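Local coordinates for protein nisin leader peptide-processing serine protease NisP (Lactococcus lactis subsp. lactis, PDB 4MZD) that probably acts as a subtilisin-like serine endopeptidase that removes the leader peptide from the lantibiotic nisin during its biosynthesis, at residues 147-152 and 338-343; 214-219 and 268-273. All blocks are in the same frame, centred on the assembly; numbering follows the deposited sequence.

Contact 1: residues 147-152 and 338-343; sequences HGTEVA and FTTTNT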
loop_
_atom_site.group_PDB
_atom_site.type_symbol
_atom_site.label_atom_id
_atom_site.label_comp_id
_atom_site.label_asym_id
_atom_site.label_seq_id
_atom_site.Cartn_x
_atom_site.Cartn_y
_atom_site.Cartn_z
ATOM N N HIS A 147 6.742 -9.098 -2.899
ATOM C CA HIS A 147 6.133 -7.820 -2.584
ATOM C C HIS A 147 5.192 -7.903 -1.379
ATOM O O HIS A 147 5.251 -7.073 -0.471
ATOM C CB HIS A 147 5.394 -7.291 -3.812
ATOM C CG HIS A 147 4.958 -5.873 -3.675
ATOM N ND1 HIS A 147 3.697 -5.523 -3.249
ATOM C CD2 HIS A 147 5.619 -4.713 -3.893
ATOM C CE1 HIS A 147 3.595 -4.207 -3.222
ATOM N NE2 HIS A 147 4.750 -3.692 -3.602
ATOM N N GLY A 148 4.319 -8.906 -1.366
ATOM C CA GLY A 148 3.356 -9.036 -0.288
ATOM C C GLY A 148 4.007 -9.274 1.062
ATOM O O GLY A 148 3.526 -8.803 2.096
ATOM N N THR A 149 5.093 -10.035 1.060
ATOM C CA THR A 149 5.836 -10.299 2.285
ATOM C C THR A 149 6.544 -9.029 2.766
ATOM O O THR A 149 6.614 -8.754 3.977
ATOM C CB THR A 149 6.830 -11.459 2.068
ATOM O OG1 THR A 149 6.102 -12.627 1.668
ATOM C CG2 THR A 149 7.621 -11.777 3.329
ATOM N N GLU A 150 7.044 -8.245 1.813
ATOM C CA GLU A 150 7.717 -6.982 2.096
ATOM C C GLU A 150 6.738 -5.969 2.705
ATOM O O GLU A 150 7.070 -5.273 3.676
ATOM C CB GLU A 150 8.375 -6.461 0.812
ATOM C CG GLU A 150 9.528 -7.349 0.353
ATOM C CD GLU A 150 9.833 -7.286 -1.129
ATOM O OE1 GLU A 150 9.263 -6.439 -1.845
ATOM O OE2 GLU A 150 10.666 -8.110 -1.575
ATOM N N VAL A 151 5.535 -5.908 2.143
ATOM C CA VAL A 151 4.477 -5.059 2.666
ATOM C C VAL A 151 4.046 -5.536 4.062
ATOM O O VAL A 151 3.906 -4.729 4.986
ATOM C CB VAL A 151 3.277 -5.053 1.695
ATOM C CG1 VAL A 151 2.042 -4.433 2.332
ATOM C CG2 VAL A 151 3.650 -4.319 0.416
ATOM N N ALA A 152 3.853 -6.845 4.222
ATOM C CA ALA A 152 3.418 -7.375 5.513
ATOM C C ALA A 152 4.386 -7.020 6.634
ATOM O O ALA A 152 3.953 -6.682 7.738
ATOM C CB ALA A 152 3.224 -8.874 5.443
ATOM N N PHE A 338 14.544 -1.385 4.704
ATOM C CA PHE A 338 14.874 -2.769 4.983
ATOM C C PHE A 338 13.625 -3.482 5.483
ATOM O O PHE A 338 13.026 -3.070 6.472
ATOM C CB PHE A 338 15.949 -2.750 6.068
ATOM C CG PHE A 338 16.645 -4.052 6.285
ATOM C CD1 PHE A 338 17.538 -4.549 5.356
ATOM C CD2 PHE A 338 16.444 -4.752 7.456
ATOM C CE1 PHE A 338 18.205 -5.744 5.597
ATOM C CE2 PHE A 338 17.099 -5.942 7.699
ATOM C CZ PHE A 338 17.990 -6.431 6.776
ATOM N N THR A 339 13.228 -4.549 4.802
ATOM C CA THR A 339 12.004 -5.237 5.173
ATOM C C THR A 339 12.112 -6.749 4.948
ATOM O O THR A 339 13.086 -7.248 4.367
ATOM C CB THR A 339 10.791 -4.634 4.453
ATOM O OG1 THR A 339 9.591 -5.058 5.111
ATOM C CG2 THR A 339 10.774 -5.035 2.995
ATOM N N THR A 340 11.118 -7.472 5.454
ATOM C CA THR A 340 11.024 -8.917 5.292
ATOM C C THR A 340 10.737 -9.293 3.845
ATOM O O THR A 340 9.981 -8.602 3.175
ATOM C CB THR A 340 9.871 -9.459 6.152
ATOM O OG1 THR A 340 8.696 -8.687 5.906
ATOM C CG2 THR A 340 10.191 -9.337 7.633
ATOM N N THR A 341 11.310 -10.387 3.358
ATOM C CA THR A 341 10.948 -10.841 2.018
ATOM C C THR A 341 10.797 -12.367 1.942
ATOM O O THR A 341 11.022 -13.078 2.930
ATOM C CB THR A 341 11.880 -10.254 0.939
ATOM O OG1 THR A 341 11.307 -10.463 -0.359
ATOM C CG2 THR A 341 13.261 -10.870 1.024
ATOM N N ASN A 342 10.387 -12.862 0.775
ATOM C CA ASN A 342 9.947 -14.251 0.640
ATOM C C ASN A 342 11.078 -15.271 0.513
ATOM O O ASN A 342 10.837 -16.438 0.200
ATOM C CB ASN A 342 8.936 -14.401 -0.501
ATOM C CG ASN A 342 9.572 -14.242 -1.852
ATOM O OD1 ASN A 342 10.673 -13.717 -1.961
ATOM N ND2 ASN A 342 8.886 -14.692 -2.893
ATOM N N THR A 343 12.298 -14.836 0.799
ATOM C CA THR A 343 13.422 -15.742 0.967
ATOM C C THR A 343 13.489 -16.285 2.394
ATOM O O THR A 343 14.265 -17.192 2.679
ATOM C CB THR A 343 14.733 -14.988 0.748
ATOM O OG1 THR A 343 14.774 -13.877 1.652
ATOM C CG2 THR A 343 14.850 -14.493 -0.693
#

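Contact 2: residues 214-219 and 268-273; sequences SYDDGT and SIKVPG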
loop_
_atom_site.group_PDB
_atom_site.type_symbol
_atom_site.label_atom_id
_atom_site.label_comp_id
_atom_site.label_asym_id
_atom_site.label_seq_id
_atom_site.Cartn_x
_atom_site.Cartn_y
_atom_site.Cartn_z
ATOM N N SER A 214 -12.419 9.431 -24.369
ATOM C CA SER A 214 -12.419 8.173 -25.102
ATOM C C SER A 214 -11.050 7.783 -25.620
ATOM O O SER A 214 -10.237 8.633 -25.993
ATOM C CB SER A 214 -13.405 8.232 -26.270
ATOM O OG SER A 214 -13.043 9.256 -27.177
ATOM N N TYR A 215 -10.805 6.479 -25.630
ATOM C CA TYR A 215 -9.669 5.926 -26.342
ATOM C C TYR A 215 -10.059 5.738 -27.809
ATOM O O TYR A 215 -11.194 6.017 -28.201
ATOM C CB TYR A 215 -9.271 4.592 -25.729
ATOM C CG TYR A 215 -8.796 4.692 -24.297
ATOM C CD1 TYR A 215 -7.499 5.082 -24.009
ATOM C CD2 TYR A 215 -9.642 4.390 -23.238
ATOM C CE1 TYR A 215 -7.051 5.169 -22.711
ATOM C CE2 TYR A 215 -9.204 4.476 -21.929
ATOM C CZ TYR A 215 -7.900 4.864 -21.668
ATOM O OH TYR A 215 -7.412 4.938 -20.373
ATOM N N ASP A 216 -9.123 5.261 -28.622
ATOM C CA ASP A 216 -9.391 5.058 -30.043
ATOM C C ASP A 216 -10.610 4.169 -30.274
ATOM O O ASP A 216 -11.304 4.315 -31.279
ATOM C CB ASP A 216 -8.168 4.476 -30.760
ATOM C CG ASP A 216 -7.106 5.522 -31.049
ATOM O OD1 ASP A 216 -7.378 6.725 -30.851
ATOM O OD2 ASP A 216 -6.001 5.141 -31.493
ATOM N N ASP A 217 -10.877 3.250 -29.350
ATOM C CA ASP A 217 -11.993 2.321 -29.522
ATOM C C ASP A 217 -13.338 2.917 -29.110
ATOM O O ASP A 217 -14.363 2.242 -29.165
ATOM C CB ASP A 217 -11.739 0.983 -28.804
ATOM C CG ASP A 217 -11.723 1.113 -27.286
ATOM O OD1 ASP A 217 -12.043 2.196 -26.754
ATOM O OD2 ASP A 217 -11.395 0.109 -26.616
ATOM N N GLY A 218 -13.327 4.179 -28.692
ATOM C CA GLY A 218 -14.556 4.884 -28.368
ATOM C C GLY A 218 -15.003 4.759 -26.920
ATOM O O GLY A 218 -15.967 5.410 -26.510
ATOM N N THR A 219 -14.310 3.930 -26.148
ATOM C CA THR A 219 -14.698 3.673 -24.766
ATOM C C THR A 219 -13.743 4.344 -23.785
ATOM O O THR A 219 -12.759 4.965 -24.179
ATOM C CB THR A 219 -14.709 2.165 -24.461
ATOM O OG1 THR A 219 -13.362 1.678 -24.415
ATOM C CG2 THR A 219 -15.506 1.402 -25.520
ATOM N N SER A 268 -3.773 4.454 -26.336
ATOM C CA SER A 268 -4.194 5.194 -27.517
ATOM C C SER A 268 -5.410 6.062 -27.200
ATOM O O SER A 268 -6.544 5.588 -27.220
ATOM C CB SER A 268 -4.518 4.230 -28.658
ATOM O OG SER A 268 -3.426 3.359 -28.914
ATOM N N ILE A 269 -5.162 7.335 -26.913
ATOM C CA ILE A 269 -6.210 8.254 -26.474
ATOM C C ILE A 269 -6.730 9.114 -27.624
ATOM O O ILE A 269 -5.949 9.696 -28.376
ATOM C CB ILE A 269 -5.696 9.158 -25.329
ATOM C CG1 ILE A 269 -5.335 8.302 -24.109
ATOM C CG2 ILE A 269 -6.725 10.226 -24.984
ATOM C CD1 ILE A 269 -4.644 9.055 -22.995
ATOM N N LYS A 270 -8.052 9.182 -27.760
ATOM C CA LYS A 270 -8.683 9.938 -28.836
ATOM C C LYS A 270 -9.181 11.290 -28.334
ATOM O O LYS A 270 -8.857 12.337 -28.903
ATOM C CB LYS A 270 -9.850 9.148 -29.428
ATOM C CG LYS A 270 -10.516 9.849 -30.603
ATOM C CD LYS A 270 -11.990 9.491 -30.734
ATOM C CE LYS A 270 -12.194 8.066 -31.220
ATOM N NZ LYS A 270 -11.883 7.056 -30.175
ATOM N N VAL A 271 -9.999 11.256 -27.287
ATOM C CA VAL A 271 -10.462 12.465 -26.621
ATOM C C VAL A 271 -10.057 12.375 -25.156
ATOM O O VAL A 271 -10.553 11.513 -24.428
ATOM C CB VAL A 271 -11.992 12.619 -26.719
ATOM C CG1 VAL A 271 -12.450 13.880 -25.992
ATOM C CG2 VAL A 271 -12.432 12.656 -28.176
ATOM N N PRO A 272 -9.136 13.244 -24.717
ATOM C CA PRO A 272 -8.674 13.168 -23.327
ATOM C C PRO A 272 -9.811 13.399 -22.344
ATOM O O PRO A 272 -10.662 14.263 -22.551
ATOM C CB PRO A 272 -7.659 14.308 -23.228
ATOM C CG PRO A 272 -7.223 14.556 -24.632
ATOM C CD PRO A 272 -8.423 14.281 -25.484
ATOM N N GLY A 273 -9.815 12.609 -21.279
ATOM C CA GLY A 273 -10.769 12.774 -20.205
ATOM C C GLY A 273 -10.066 12.824 -18.860
ATOM O O GLY A 273 -8.836 12.895 -18.782
HETATM O O HOH W 1 -4.382 7.682 -30.310
#

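Contact 1: residues 147-152 and 338-343
The helix that carries the predicted charge-relay histidine of this subtilisin-like protease, His-147, meets the end of strand 337-340 and the loop that follows through two buried residues of its first turn, Thr-149 and Glu-150, which take three consecutive threonines, Thr-339 to Thr-341. Each threonine hydroxyl is a donor. Thr-340 OG1 gives its proton to Thr-149 O at 2.8 Å, coming from above the carbonyl plane. One residue along the helix, Thr-339 OG1 reaches Glu-150 O at 2.9 Å, this time in the carbonyl plane and on a lone pair. The third hydroxyl serves a carboxylate: Thr-341 OG1 is 2.7 Å from Glu-150 OE2, on its anti side and 18° out of plane. Glu-150 can get there because its chain runs extended beyond CG, alongside the Thr-341 side chain and pointing the same way. Its stem is packed too, with CB 3.5 Å from Thr-339 CG2 and a bent CA-H...O contact from Glu-150 CA to Thr-340 O, 3.0 Å. Thr-149 sets CG2 anti to its backbone N (chi1 of OG1 -59°), which lays the methyl 3.5 Å from Thr-341 C; its hydroxyl instead bonds to Asp-143 and the backbone N of Met-104. Asn-342 crosses Thr-149 at about a right angle and sends ND2 to Asp-143 O. His-147 itself turns from the strand: ND1 bonds to Asp-100 and NE2 to Ser-353 OG, consistent with the predicted triad; NE2 also meets the terminal carboxylate of Arg-488. Helix and strand segments run at 112°, their axes 6.4 Å apart. Strand 346-349 pairs with strand 337-340 and adds Gln-347 and Val-349 against Glu-150, while Val-151 packs on strands 95-100 and 200-210 of the central sheet.

Contact 2: residues 214-219 and 268-273
A classic beta bulge joins strand 214-215 to the loop that leads from helix 256-264 into strand 275-278: Lys-270 and Val-271 together face Ser-214. The carbonyl of Ser-214 takes both backbone N-H groups, Lys-270 N and Val-271 N each lying 2.9 Å from Ser-214 O, and Ser-214 N returns a bond to Val-271 O at 2.8 Å. Past the bulge the pairing continues antiparallel, with Asp-216 N donating to Ser-268 O at 3.0 Å. That same oxygen lies at the edge of the Tyr-215 ring, near its plane, while Ile-269 CG1 comes at the ring obliquely, 3.8 Å from Tyr-215 CE1. The ring's hydroxyl is held by Asp-221 and Arg-267, and Met-210 packs against both Tyr-215 and Ile-269. From the last residue of the strand, Tyr-215 to Gly-218 forms a type I turn, overlapped by an Asx turn in which Asp-217 OD1 accepts from Thr-219 N and OG1 on the same face of the carboxylate. On the sheet face it shares with Val-271, the Ser-214 hydroxyl stands between the backbone N and the carbonyl carbon (chi1 61°), which brings Ser-214 OG within 3.6 Å of both Val-271 CB and CG2.

Contact 1 is buried and holds a residue of the predicted charge relay system; contact 2 sits on the surface, away from the active site, and the two lie on opposite sides of the chain's centre, about 38 Å between centres. Both belong to the subtilase part of the chain, yet they use different elements: a helix against a strand in 147-152/338-343, a short strand against a loop in 214-219/268-273. Side-chain hydroxyls make the bonds of contact 1, gripping helix carbonyls and an acidic group, whereas contact 2 relies mainly on backbone N-H to carbonyl pairing, with a water that can bridge Asp-216 and the Ile-269 carbonyl at its exposed margin.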